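Local coordinates for protein probable porin (Pseudomonas aeruginosa, PDB 2Y0H) that probably acts as an outer-membrane porin, an antiparallel beta barrel through which small solutes would diffuse across the membrane, at residues Y197-D202 / G233-A238; Q206-L211 / D226-D231; H259-G264 / L304-D309; M321-Q326 / E343-L348. One frame throughout, in Å; residues are numbered along the deposited sequence.

Contact 1 of 4, residues Y197-D202 / G233-A238; sequences YGQLKD and GEDGAA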
# COMPACT_ATOMS: atom_id res chain seq x y z
N TYR A 197 -4.64 13.66 -8.03
CA TYR A 197 -5.68 14.36 -7.29
C TYR A 197 -6.67 13.33 -6.76
O TYR A 197 -7.19 12.52 -7.52
CB TYR A 197 -6.37 15.39 -8.20
CG TYR A 197 -7.54 16.13 -7.57
CD1 TYR A 197 -7.34 17.05 -6.55
CD2 TYR A 197 -8.85 15.89 -7.99
CE1 TYR A 197 -8.40 17.73 -5.97
CE2 TYR A 197 -9.93 16.57 -7.41
CZ TYR A 197 -9.69 17.48 -6.40
OH TYR A 197 -10.75 18.16 -5.82
N GLY A 198 -6.93 13.36 -5.46
CA GLY A 198 -7.93 12.49 -4.85
C GLY A 198 -9.02 13.34 -4.21
O GLY A 198 -8.73 14.31 -3.51
N GLN A 199 -10.27 12.99 -4.45
CA GLN A 199 -11.38 13.73 -3.85
C GLN A 199 -12.43 12.81 -3.30
O GLN A 199 -13.15 12.17 -4.06
CB GLN A 199 -12.04 14.65 -4.88
CG GLN A 199 -13.32 15.31 -4.37
CD GLN A 199 -14.13 15.93 -5.50
OE1 GLN A 199 -14.38 15.28 -6.52
NE2 GLN A 199 -14.52 17.19 -5.34
N LEU A 200 -12.54 12.74 -1.97
CA LEU A 200 -13.63 12.01 -1.35
C LEU A 200 -14.73 13.04 -1.24
O LEU A 200 -14.67 13.91 -0.38
CB LEU A 200 -13.25 11.51 0.04
CG LEU A 200 -13.77 10.14 0.47
CD1 LEU A 200 -13.82 9.98 1.99
CD2 LEU A 200 -15.09 9.80 -0.18
N LYS A 201 -15.72 12.95 -2.13
CA LYS A 201 -16.74 13.99 -2.29
C LYS A 201 -17.37 14.42 -0.96
O LYS A 201 -17.83 13.59 -0.18
CB LYS A 201 -17.83 13.54 -3.25
CG LYS A 201 -18.69 14.72 -3.74
CD LYS A 201 -19.89 14.25 -4.55
CE LYS A 201 -20.64 15.45 -5.17
NZ LYS A 201 -21.02 16.48 -4.16
N ASP A 202 -17.37 15.72 -0.72
CA ASP A 202 -17.86 16.31 0.52
C ASP A 202 -17.06 16.05 1.80
O ASP A 202 -17.48 16.44 2.88
CB ASP A 202 -19.33 15.96 0.75
CG ASP A 202 -20.24 16.74 -0.15
OD1 ASP A 202 -19.88 17.91 -0.44
OD2 ASP A 202 -21.28 16.19 -0.58
N GLY A 233 -6.94 19.11 1.96
CA GLY A 233 -7.88 20.04 2.57
C GLY A 233 -9.28 19.48 2.50
O GLY A 233 -9.51 18.38 2.01
N GLU A 234 -10.24 20.25 3.01
CA GLU A 234 -11.62 19.79 3.04
C GLU A 234 -12.20 19.86 1.64
O GLU A 234 -11.63 20.50 0.76
CB GLU A 234 -12.45 20.66 3.99
CG GLU A 234 -12.73 22.06 3.47
CD GLU A 234 -13.46 22.90 4.50
OE1 GLU A 234 -12.98 22.94 5.66
OE2 GLU A 234 -14.50 23.52 4.16
N ASP A 235 -13.33 19.21 1.44
CA ASP A 235 -14.03 19.29 0.17
C ASP A 235 -15.52 19.47 0.40
O ASP A 235 -16.09 18.85 1.30
CB ASP A 235 -13.77 18.03 -0.66
CG ASP A 235 -14.56 18.02 -1.96
OD1 ASP A 235 -14.05 18.55 -2.96
OD2 ASP A 235 -15.69 17.49 -1.99
N GLY A 236 -16.15 20.32 -0.40
CA GLY A 236 -17.60 20.46 -0.41
C GLY A 236 -18.18 20.82 0.94
O GLY A 236 -17.69 21.73 1.60
N ALA A 237 -19.22 20.10 1.36
CA ALA A 237 -19.87 20.35 2.65
C ALA A 237 -18.96 20.04 3.83
O ALA A 237 -19.22 20.45 4.95
CB ALA A 237 -21.16 19.57 2.77
N ALA A 238 -17.87 19.32 3.57
CA ALA A 238 -16.90 19.00 4.61
C ALA A 238 -17.59 18.35 5.82
O ALA A 238 -17.49 18.81 6.94
CB ALA A 238 -16.16 20.27 5.05

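Contact 2 of 4, residues Q206-L211 / D226-D231; sequences QHYLGL and DLRYFD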
# COMPACT_ATOMS: atom_id res chain seq x y z
N GLN A 206 -7.17 15.98 -2.06
CA GLN A 206 -5.76 15.74 -1.83
C GLN A 206 -4.96 15.84 -3.12
O GLN A 206 -5.28 15.17 -4.11
CB GLN A 206 -5.59 14.36 -1.21
CG GLN A 206 -4.18 14.02 -0.83
CD GLN A 206 -4.13 12.77 0.04
OE1 GLN A 206 -4.13 11.66 -0.47
NE2 GLN A 206 -4.11 12.96 1.36
N HIS A 207 -3.93 16.68 -3.12
CA HIS A 207 -3.05 16.81 -4.27
C HIS A 207 -1.75 16.13 -3.95
O HIS A 207 -1.24 16.26 -2.85
CB HIS A 207 -2.76 18.29 -4.60
CG HIS A 207 -3.97 19.07 -5.01
ND1 HIS A 207 -4.35 19.22 -6.32
CD2 HIS A 207 -4.87 19.76 -4.27
CE1 HIS A 207 -5.44 19.96 -6.38
NE2 HIS A 207 -5.79 20.29 -5.14
N TYR A 208 -1.20 15.41 -4.93
CA TYR A 208 0.05 14.70 -4.75
C TYR A 208 1.02 15.08 -5.83
O TYR A 208 0.66 15.13 -7.01
CB TYR A 208 -0.18 13.19 -4.82
CG TYR A 208 1.09 12.38 -4.99
CD1 TYR A 208 1.92 12.12 -3.90
CD2 TYR A 208 1.47 11.87 -6.23
CE1 TYR A 208 3.08 11.38 -4.03
CE2 TYR A 208 2.65 11.11 -6.37
CZ TYR A 208 3.45 10.88 -5.26
OH TYR A 208 4.61 10.15 -5.35
N LEU A 209 2.26 15.34 -5.42
CA LEU A 209 3.35 15.56 -6.35
C LEU A 209 4.52 14.66 -5.99
O LEU A 209 4.99 14.66 -4.85
CB LEU A 209 3.78 17.02 -6.35
CG LEU A 209 4.62 17.37 -7.57
CD1 LEU A 209 3.73 17.26 -8.78
CD2 LEU A 209 5.23 18.78 -7.46
N GLY A 210 4.99 13.89 -6.95
CA GLY A 210 6.11 13.00 -6.73
C GLY A 210 7.20 13.19 -7.77
O GLY A 210 6.92 13.38 -8.95
N LEU A 211 8.44 13.13 -7.32
CA LEU A 211 9.58 13.29 -8.21
C LEU A 211 10.50 12.11 -7.96
O LEU A 211 11.06 11.97 -6.87
CB LEU A 211 10.28 14.61 -7.89
CG LEU A 211 10.82 15.44 -9.05
CD1 LEU A 211 11.18 16.83 -8.55
CD2 LEU A 211 12.02 14.76 -9.66
N ASP A 226 13.45 9.54 -3.99
CA ASP A 226 12.00 9.38 -4.09
C ASP A 226 11.40 10.49 -3.23
O ASP A 226 11.36 10.37 -2.00
CB ASP A 226 11.62 7.99 -3.56
CG ASP A 226 10.13 7.65 -3.74
OD1 ASP A 226 9.29 8.52 -4.03
OD2 ASP A 226 9.81 6.47 -3.56
N LEU A 227 10.98 11.58 -3.87
CA LEU A 227 10.49 12.77 -3.18
C LEU A 227 8.98 12.84 -3.34
O LEU A 227 8.46 12.63 -4.44
CB LEU A 227 11.12 14.03 -3.77
CG LEU A 227 12.64 14.13 -3.98
CD1 LEU A 227 13.03 15.56 -4.42
CD2 LEU A 227 13.41 13.73 -2.73
N ARG A 228 8.26 13.13 -2.26
CA ARG A 228 6.80 13.13 -2.30
C ARG A 228 6.18 14.29 -1.53
O ARG A 228 6.63 14.66 -0.45
CB ARG A 228 6.24 11.81 -1.73
CG ARG A 228 6.71 10.58 -2.46
CD ARG A 228 6.15 9.32 -1.82
NE ARG A 228 6.85 8.14 -2.31
CZ ARG A 228 6.64 6.90 -1.87
NH1 ARG A 228 5.71 6.68 -0.95
NH2 ARG A 228 7.35 5.89 -2.36
N TYR A 229 5.10 14.84 -2.08
CA TYR A 229 4.40 15.92 -1.42
C TYR A 229 2.89 15.75 -1.56
O TYR A 229 2.36 15.54 -2.66
CB TYR A 229 4.85 17.28 -1.95
CG TYR A 229 4.12 18.48 -1.35
CD1 TYR A 229 4.33 18.85 -0.03
CD2 TYR A 229 3.24 19.23 -2.11
CE1 TYR A 229 3.66 19.95 0.52
CE2 TYR A 229 2.58 20.33 -1.58
CZ TYR A 229 2.79 20.68 -0.26
OH TYR A 229 2.13 21.77 0.27
N PHE A 230 2.19 15.85 -0.44
CA PHE A 230 0.74 15.80 -0.46
C PHE A 230 0.20 17.08 0.18
O PHE A 230 0.68 17.51 1.23
CB PHE A 230 0.21 14.62 0.36
CG PHE A 230 0.51 13.25 -0.22
CD1 PHE A 230 -0.40 12.63 -1.09
CD2 PHE A 230 1.63 12.54 0.18
CE1 PHE A 230 -0.16 11.35 -1.56
CE2 PHE A 230 1.89 11.24 -0.30
CZ PHE A 230 1.00 10.65 -1.17
N ASP A 231 -0.82 17.65 -0.42
CA ASP A 231 -1.55 18.76 0.18
C ASP A 231 -3.01 18.32 0.30
O ASP A 231 -3.65 17.99 -0.70
CB ASP A 231 -1.42 20.00 -0.71
CG ASP A 231 -1.82 21.29 -0.00
OD1 ASP A 231 -2.87 21.32 0.65
OD2 ASP A 231 -1.07 22.28 -0.11

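Contact 3 of 4, residues H259-G264 / L304-D309; sequences HAFGIG and LRYDYD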
# COMPACT_ATOMS: atom_id res chain seq x y z
N HIS A 259 23.74 -5.05 -1.62
CA HIS A 259 23.34 -4.23 -0.47
C HIS A 259 22.49 -3.04 -0.89
O HIS A 259 22.63 -2.55 -2.01
CB HIS A 259 24.58 -3.67 0.22
CG HIS A 259 25.60 -4.70 0.57
ND1 HIS A 259 25.70 -5.25 1.83
CD2 HIS A 259 26.59 -5.25 -0.16
CE1 HIS A 259 26.70 -6.12 1.85
NE2 HIS A 259 27.26 -6.13 0.65
N ALA A 260 21.64 -2.56 0.01
CA ALA A 260 20.97 -1.26 -0.17
C ALA A 260 20.89 -0.51 1.15
O ALA A 260 20.56 -1.10 2.18
CB ALA A 260 19.59 -1.42 -0.79
N PHE A 261 21.20 0.78 1.12
CA PHE A 261 21.23 1.63 2.30
C PHE A 261 20.31 2.83 2.10
O PHE A 261 20.49 3.60 1.16
CB PHE A 261 22.66 2.13 2.58
CG PHE A 261 23.71 1.03 2.58
CD1 PHE A 261 24.04 0.37 3.76
CD2 PHE A 261 24.38 0.69 1.42
CE1 PHE A 261 25.00 -0.62 3.77
CE2 PHE A 261 25.35 -0.31 1.43
CZ PHE A 261 25.66 -0.96 2.61
N GLY A 262 19.34 2.99 2.99
CA GLY A 262 18.34 4.03 2.83
C GLY A 262 18.17 4.98 4.00
O GLY A 262 18.33 4.60 5.17
N ILE A 263 17.84 6.23 3.67
CA ILE A 263 17.42 7.23 4.64
C ILE A 263 16.08 7.81 4.19
O ILE A 263 15.87 8.11 3.01
CB ILE A 263 18.41 8.41 4.73
CG1 ILE A 263 19.84 7.91 4.93
CG2 ILE A 263 18.05 9.32 5.89
CD1 ILE A 263 20.77 9.00 5.39
N GLY A 264 15.18 7.97 5.15
CA GLY A 264 13.90 8.58 4.90
C GLY A 264 13.65 9.72 5.86
O GLY A 264 14.04 9.66 7.04
N LEU A 304 16.15 4.90 8.90
CA LEU A 304 17.31 4.20 8.36
C LEU A 304 16.89 2.77 7.99
O LEU A 304 16.21 2.09 8.75
CB LEU A 304 18.46 4.18 9.37
CG LEU A 304 19.03 5.55 9.77
CD1 LEU A 304 20.10 5.39 10.85
CD2 LEU A 304 19.59 6.30 8.57
N ARG A 305 17.30 2.33 6.80
CA ARG A 305 16.94 1.01 6.30
C ARG A 305 18.11 0.32 5.61
O ARG A 305 18.85 0.94 4.83
CB ARG A 305 15.76 1.12 5.33
CG ARG A 305 15.44 -0.17 4.61
CD ARG A 305 14.21 -0.01 3.68
NE ARG A 305 14.03 -1.21 2.87
CZ ARG A 305 12.88 -1.60 2.33
NH1 ARG A 305 11.76 -0.88 2.50
NH2 ARG A 305 12.85 -2.72 1.62
N TYR A 306 18.26 -0.97 5.86
CA TYR A 306 19.29 -1.76 5.22
C TYR A 306 18.69 -3.00 4.57
O TYR A 306 17.87 -3.68 5.18
CB TYR A 306 20.36 -2.18 6.22
CG TYR A 306 21.37 -3.14 5.65
CD1 TYR A 306 22.28 -2.73 4.69
CD2 TYR A 306 21.39 -4.47 6.04
CE1 TYR A 306 23.20 -3.61 4.15
CE2 TYR A 306 22.30 -5.35 5.51
CZ TYR A 306 23.20 -4.92 4.57
OH TYR A 306 24.11 -5.80 4.04
N ASP A 307 19.10 -3.28 3.34
CA ASP A 307 18.66 -4.48 2.64
C ASP A 307 19.84 -5.34 2.23
O ASP A 307 20.90 -4.83 1.87
CB ASP A 307 17.85 -4.13 1.39
CG ASP A 307 16.57 -3.41 1.71
OD1 ASP A 307 16.60 -2.16 1.83
OD2 ASP A 307 15.54 -4.10 1.83
N TYR A 308 19.65 -6.65 2.28
CA TYR A 308 20.64 -7.56 1.75
C TYR A 308 20.01 -8.70 0.93
O TYR A 308 19.08 -9.37 1.39
CB TYR A 308 21.56 -8.11 2.84
CG TYR A 308 22.76 -8.83 2.25
CD1 TYR A 308 23.72 -8.13 1.52
CD2 TYR A 308 22.92 -10.20 2.39
CE1 TYR A 308 24.82 -8.78 0.95
CE2 TYR A 308 24.01 -10.87 1.83
CZ TYR A 308 24.95 -10.15 1.12
OH TYR A 308 26.02 -10.80 0.56
N ASP A 309 20.51 -8.87 -0.29
CA ASP A 309 20.16 -10.00 -1.15
C ASP A 309 21.27 -11.07 -0.99
O ASP A 309 22.45 -10.80 -1.25
CB ASP A 309 20.01 -9.53 -2.60
CG ASP A 309 19.51 -10.64 -3.55
OD1 ASP A 309 19.68 -11.83 -3.25
OD2 ASP A 309 18.97 -10.31 -4.63

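Contact 4 of 4, residues M321-Q326 / E343-L348; sequences MTRYVQ and ERNTDL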
# COMPACT_ATOMS: atom_id res chain seq x y z
N MET A 321 15.74 -7.54 5.36
CA MET A 321 15.43 -6.11 5.44
C MET A 321 15.30 -5.71 6.90
O MET A 321 14.59 -6.35 7.66
CB MET A 321 14.15 -5.76 4.68
CG MET A 321 13.86 -4.23 4.55
SD MET A 321 13.28 -3.40 6.05
CE MET A 321 11.60 -4.03 6.22
N THR A 322 16.03 -4.67 7.30
CA THR A 322 15.85 -4.13 8.64
C THR A 322 15.80 -2.60 8.56
O THR A 322 16.58 -1.98 7.84
CB THR A 322 16.92 -4.62 9.64
OG1 THR A 322 16.55 -4.24 10.97
CG2 THR A 322 18.30 -4.05 9.28
N ARG A 323 14.85 -2.01 9.26
CA ARG A 323 14.66 -0.58 9.18
C ARG A 323 14.21 -0.06 10.54
O ARG A 323 13.64 -0.80 11.34
CB ARG A 323 13.65 -0.23 8.08
CG ARG A 323 12.27 -0.85 8.29
CD ARG A 323 11.32 -0.58 7.11
NE ARG A 323 10.05 -1.27 7.28
CZ ARG A 323 9.15 -1.45 6.32
NH1 ARG A 323 9.38 -0.99 5.10
NH2 ARG A 323 8.03 -2.10 6.58
N TYR A 324 14.49 1.21 10.78
CA TYR A 324 14.17 1.84 12.04
C TYR A 324 13.66 3.24 11.72
O TYR A 324 14.24 3.96 10.91
CB TYR A 324 15.42 1.90 12.93
CG TYR A 324 15.26 2.73 14.18
CD1 TYR A 324 14.80 2.17 15.37
CD2 TYR A 324 15.57 4.09 14.18
CE1 TYR A 324 14.66 2.93 16.52
CE2 TYR A 324 15.44 4.85 15.33
CZ TYR A 324 14.98 4.27 16.49
OH TYR A 324 14.84 5.03 17.63
N VAL A 325 12.56 3.62 12.36
CA VAL A 325 11.98 4.94 12.17
C VAL A 325 11.72 5.53 13.54
O VAL A 325 11.22 4.86 14.43
CB VAL A 325 10.65 4.87 11.42
CG1 VAL A 325 9.97 6.25 11.43
CG2 VAL A 325 10.87 4.37 10.00
N GLN A 326 12.06 6.80 13.69
CA GLN A 326 11.90 7.49 14.96
C GLN A 326 11.10 8.76 14.72
O GLN A 326 11.47 9.57 13.87
CB GLN A 326 13.27 7.80 15.54
CG GLN A 326 13.26 8.51 16.89
CD GLN A 326 14.64 8.56 17.52
OE1 GLN A 326 15.31 7.53 17.64
NE2 GLN A 326 15.09 9.75 17.89
N GLU A 343 9.96 2.68 15.83
CA GLU A 343 9.65 1.33 15.42
C GLU A 343 10.84 0.72 14.70
O GLU A 343 11.54 1.40 13.94
CB GLU A 343 8.41 1.30 14.52
CG GLU A 343 7.90 -0.11 14.20
CD GLU A 343 6.55 -0.13 13.45
OE1 GLU A 343 5.74 0.81 13.62
OE2 GLU A 343 6.30 -1.10 12.69
N ARG A 344 11.09 -0.55 14.95
CA ARG A 344 12.03 -1.31 14.17
C ARG A 344 11.31 -2.49 13.52
O ARG A 344 10.46 -3.11 14.14
CB ARG A 344 13.19 -1.79 15.04
CG ARG A 344 14.08 -2.83 14.37
CD ARG A 344 15.53 -2.39 14.38
NE ARG A 344 15.86 -1.73 15.64
CZ ARG A 344 17.06 -1.25 15.94
NH1 ARG A 344 18.05 -1.38 15.06
NH2 ARG A 344 17.27 -0.65 17.11
N ASN A 345 11.65 -2.76 12.26
CA ASN A 345 11.11 -3.89 11.52
C ASN A 345 12.28 -4.69 10.98
O ASN A 345 13.18 -4.12 10.36
CB ASN A 345 10.29 -3.42 10.31
CG ASN A 345 8.97 -2.79 10.68
OD1 ASN A 345 8.33 -2.13 9.86
ND2 ASN A 345 8.54 -2.99 11.92
N THR A 346 12.29 -5.99 11.24
CA THR A 346 13.27 -6.85 10.64
C THR A 346 12.53 -7.97 9.93
O THR A 346 11.75 -8.70 10.54
CB THR A 346 14.25 -7.44 11.67
OG1 THR A 346 14.97 -6.38 12.30
CG2 THR A 346 15.22 -8.39 11.00
N ASP A 347 12.75 -8.07 8.63
CA ASP A 347 12.10 -9.08 7.82
C ASP A 347 13.14 -10.00 7.23
O ASP A 347 14.16 -9.55 6.70
CB ASP A 347 11.29 -8.43 6.69
CG ASP A 347 10.11 -7.66 7.20
OD1 ASP A 347 9.73 -7.91 8.36
OD2 ASP A 347 9.55 -6.82 6.46
N LEU A 348 12.90 -11.30 7.34
CA LEU A 348 13.68 -12.26 6.60
C LEU A 348 12.71 -12.95 5.67
O LEU A 348 11.70 -13.49 6.10
CB LEU A 348 14.35 -13.26 7.54
CG LEU A 348 15.38 -14.20 6.91
CD1 LEU A 348 16.55 -13.43 6.29
CD2 LEU A 348 15.87 -15.21 7.94

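Contact 1 of 4, residues Y197-D202 / G233-A238
Gln199 and Asp202 converge on the carboxylate of Asp235, which ties two strand ends together at one rim of the porin barrel. Strands 191-200 and 221-234 are not neighbours there, since strand 204-216 runs between them, so side chains do most of the joining. Gln199 NE2 reaches Asp235 OD1 at 2.8 Å on a nearly straight line (175°). The amide meets this oxygen on its syn side, tilted out of the carboxylate plane, and the two flat groups stand about 80° apart. With CG anti to the backbone N (chi1 172°) and the chain extended beyond it, Gln199 spans the gap. The other oxygen, OD2, offers its anti lone pair to the backbone N of Asp202, also at 2.8 Å. Arg205 adds a salt bridge to Asp235 OD1. OD1 thus has two partners, Gln199 and Arg205, and OD2 has Asp202 N, so the anionic form is probably favoured despite Asp202 OD1 lying 4.5 Å from Asp235 OD2.

In the second shell, Asn179 of the preceding strand positions Gln199: the other atom of the same amide, Gln199 OE1, accepts from Asn179 ND2. A type II' beta turn runs from Asp235 to Ala238, with Gly236 at positive phi, closed by Ala238 N on Asp235 O. Within it, Asp202 OD1 accepts a hydrogen bond from Ala237 N at 2.9 Å, the donor standing above the carboxylate plane.

Contact 2 of 4, residues Q206-L211 / D226-D231
The beta hairpin formed by strands 204-216 and 221-234 is part of the antiparallel barrel wall, and here Tyr208 and Phe230 face each other across it as a non-hydrogen-bonded pair. Six backbone bonds secure the register, two in each of the pairs His207-Asp231, Leu209-Tyr229 and Leu211-Leu227; His207 N to Asp231 O, at 2.8 Å, is representative.

Tyr208 and Phe230 turn to the interior of the barrel. Tyr208 CD1 sits over one face of the Phe230 ring, offset toward its rim and 3.2 Å from CE1 of Phe230, while the ring planes incline at 44°. Their first torsions differ: Tyr208 has CG anti to its backbone N (chi1 165°), whereas Phe230 carries its ring beside the N, which swings it back across the tyrosine. The tyrosine ring continues along its own strand over Gly210, whose N lies above one face, and its OH ends against Arg228 CG at 3.6 Å. Arg228 grips Asp226 side-on, with NE on OD1 at 3.0 Å and NH2 on OD2 at 2.8 Å, and its cation also meets the ring of Tyr284. Phe274 and Tyr284, from the long loop 270-299, pack against Phe230.

His207, Leu209, Leu211, Leu227, Tyr229 and Asp231 occupy the other face, where bound detergent touches His207 and Asp231, and where His207 ND1 is hydrogen-bonded with Tyr195 OH. Leu211 CB and Leu227 CB pack at 4.2 Å. The chemistry thus separates an outer surface, apolar at its leucines and polar at the His207-Asp231 end, from an inner one where aromatic rings and a neutralised charge pair meet a folded-in loop.

Contact 3 of 4, residues H259-G264 / L304-D309
His259 and Tyr308 stand side by side on the outward face of their two strands, with Tyr306 coming in at the histidine's edge. From His259 CB, which passes the Tyr306 ring at 4.2 Å from CE1, the side chain leaves with CG beside the backbone N and anti to the carbonyl carbon (chi1 -52°), and this turns the imidazole toward the partner strand. CG lies 4.0 Å from Tyr308 CD1. The next atom, ND1, makes the polar contact: a 2.8 Å hydrogen bond with Tyr306 OH, formed near the plane of the imidazole, with either group able to be the donor. Further out, CE1 comes to 3.4 Å from Tyr308 CE1, which lies over one face of the imidazole, offset toward its rim. NE2, at the tip, is 3.6 Å from the same carbon; the two ring planes incline at 48°.

Phe261, two residues along the same strand as His259, packs beside Tyr306, its CE1 at 3.5 Å from CE1 of the tyrosine. Such outward-facing rings near the short-turn end of the strands are consistent with the aromatic girdle of porin barrels, which sits at the membrane interface. Antiparallel backbone bonds link Ala260 with Asp307 and Gly262 with Arg305, the residues on the lumenal face. There Arg305 grips Asp307 side-on, NE to OD1 at 2.9 Å and NH2 to OD2, beside Met321 of the next strand.

Contact 4 of 4, residues M321-Q326 / E343-L348
Asn345 OD1 is held by Arg323 through two nitrogens, NE at 3.2 Å and NH2 at 3.3 Å, across the beta hairpin of strands 318-330 and 339-351 in the barrel wall. The oxygen lies at the edge of the guanidinium group; NE meets OD1 on a lone pair, in the carbonyl plane, while NH2 comes in tilted from it. Ala290 N, from the loop that folds into the lumen, is a third donor. Arg323 places CG between its backbone N and carbonyl carbon (chi1 59°) and then runs extended, which brings its head across to the asparagine.

The amide of Asn345 is fixed through its nitrogen as well: ND2 gives a hydrogen bond to Glu343 OE2 at 3.0 Å, on the anti lone pair. Glu343 in turn receives Tyr291 N and Gln292 N, so the inner wall and the loop are stitched together by one polar network. Met321 bends at its last two torsions to lay CE over one face of the Arg323 guanidinium, 3.5 Å from Asp347 OD2, the oxygen that pairs with Arg365. Arg305, Arg323 and Arg365 succeed one another along the lumenal side, recalling the basic ladder of OprD-family channels.

Six backbone bonds join Met321 with Asp347, Arg323 with Asn345 and Val325 with Glu343. On the outward face Tyr324 CD1 lies over one side of the Arg344 guanidinium, the planes 58° apart. Alongside, Thr322 OG1 and Thr346 OG1 share a 3.0 Å hydrogen bond in which either could be the donor.

In the fold
All four contacts belong to one closed antiparallel sheet of 18 strands, and they follow the chain around its wall. Contact 2 is nested within the loop closed by contact 1; contacts 3 and 4 come afterwards in series. Contacts 1 and 2 share strand 221-234, and strand 204-216 lies between strands 191-200 and 221-234 of contact 1; their centres are about 17 Å apart. Contacts 3 and 4 are neighbours, centres about 10 Å apart, because strands 300-309 and 318-330 pair directly. Contacts 1 and 3, centres about 37 Å apart, lie on opposite sides of the chain's centre. The four together comprise one side-chain link at the rim and three pieces of wall around the probable solute path.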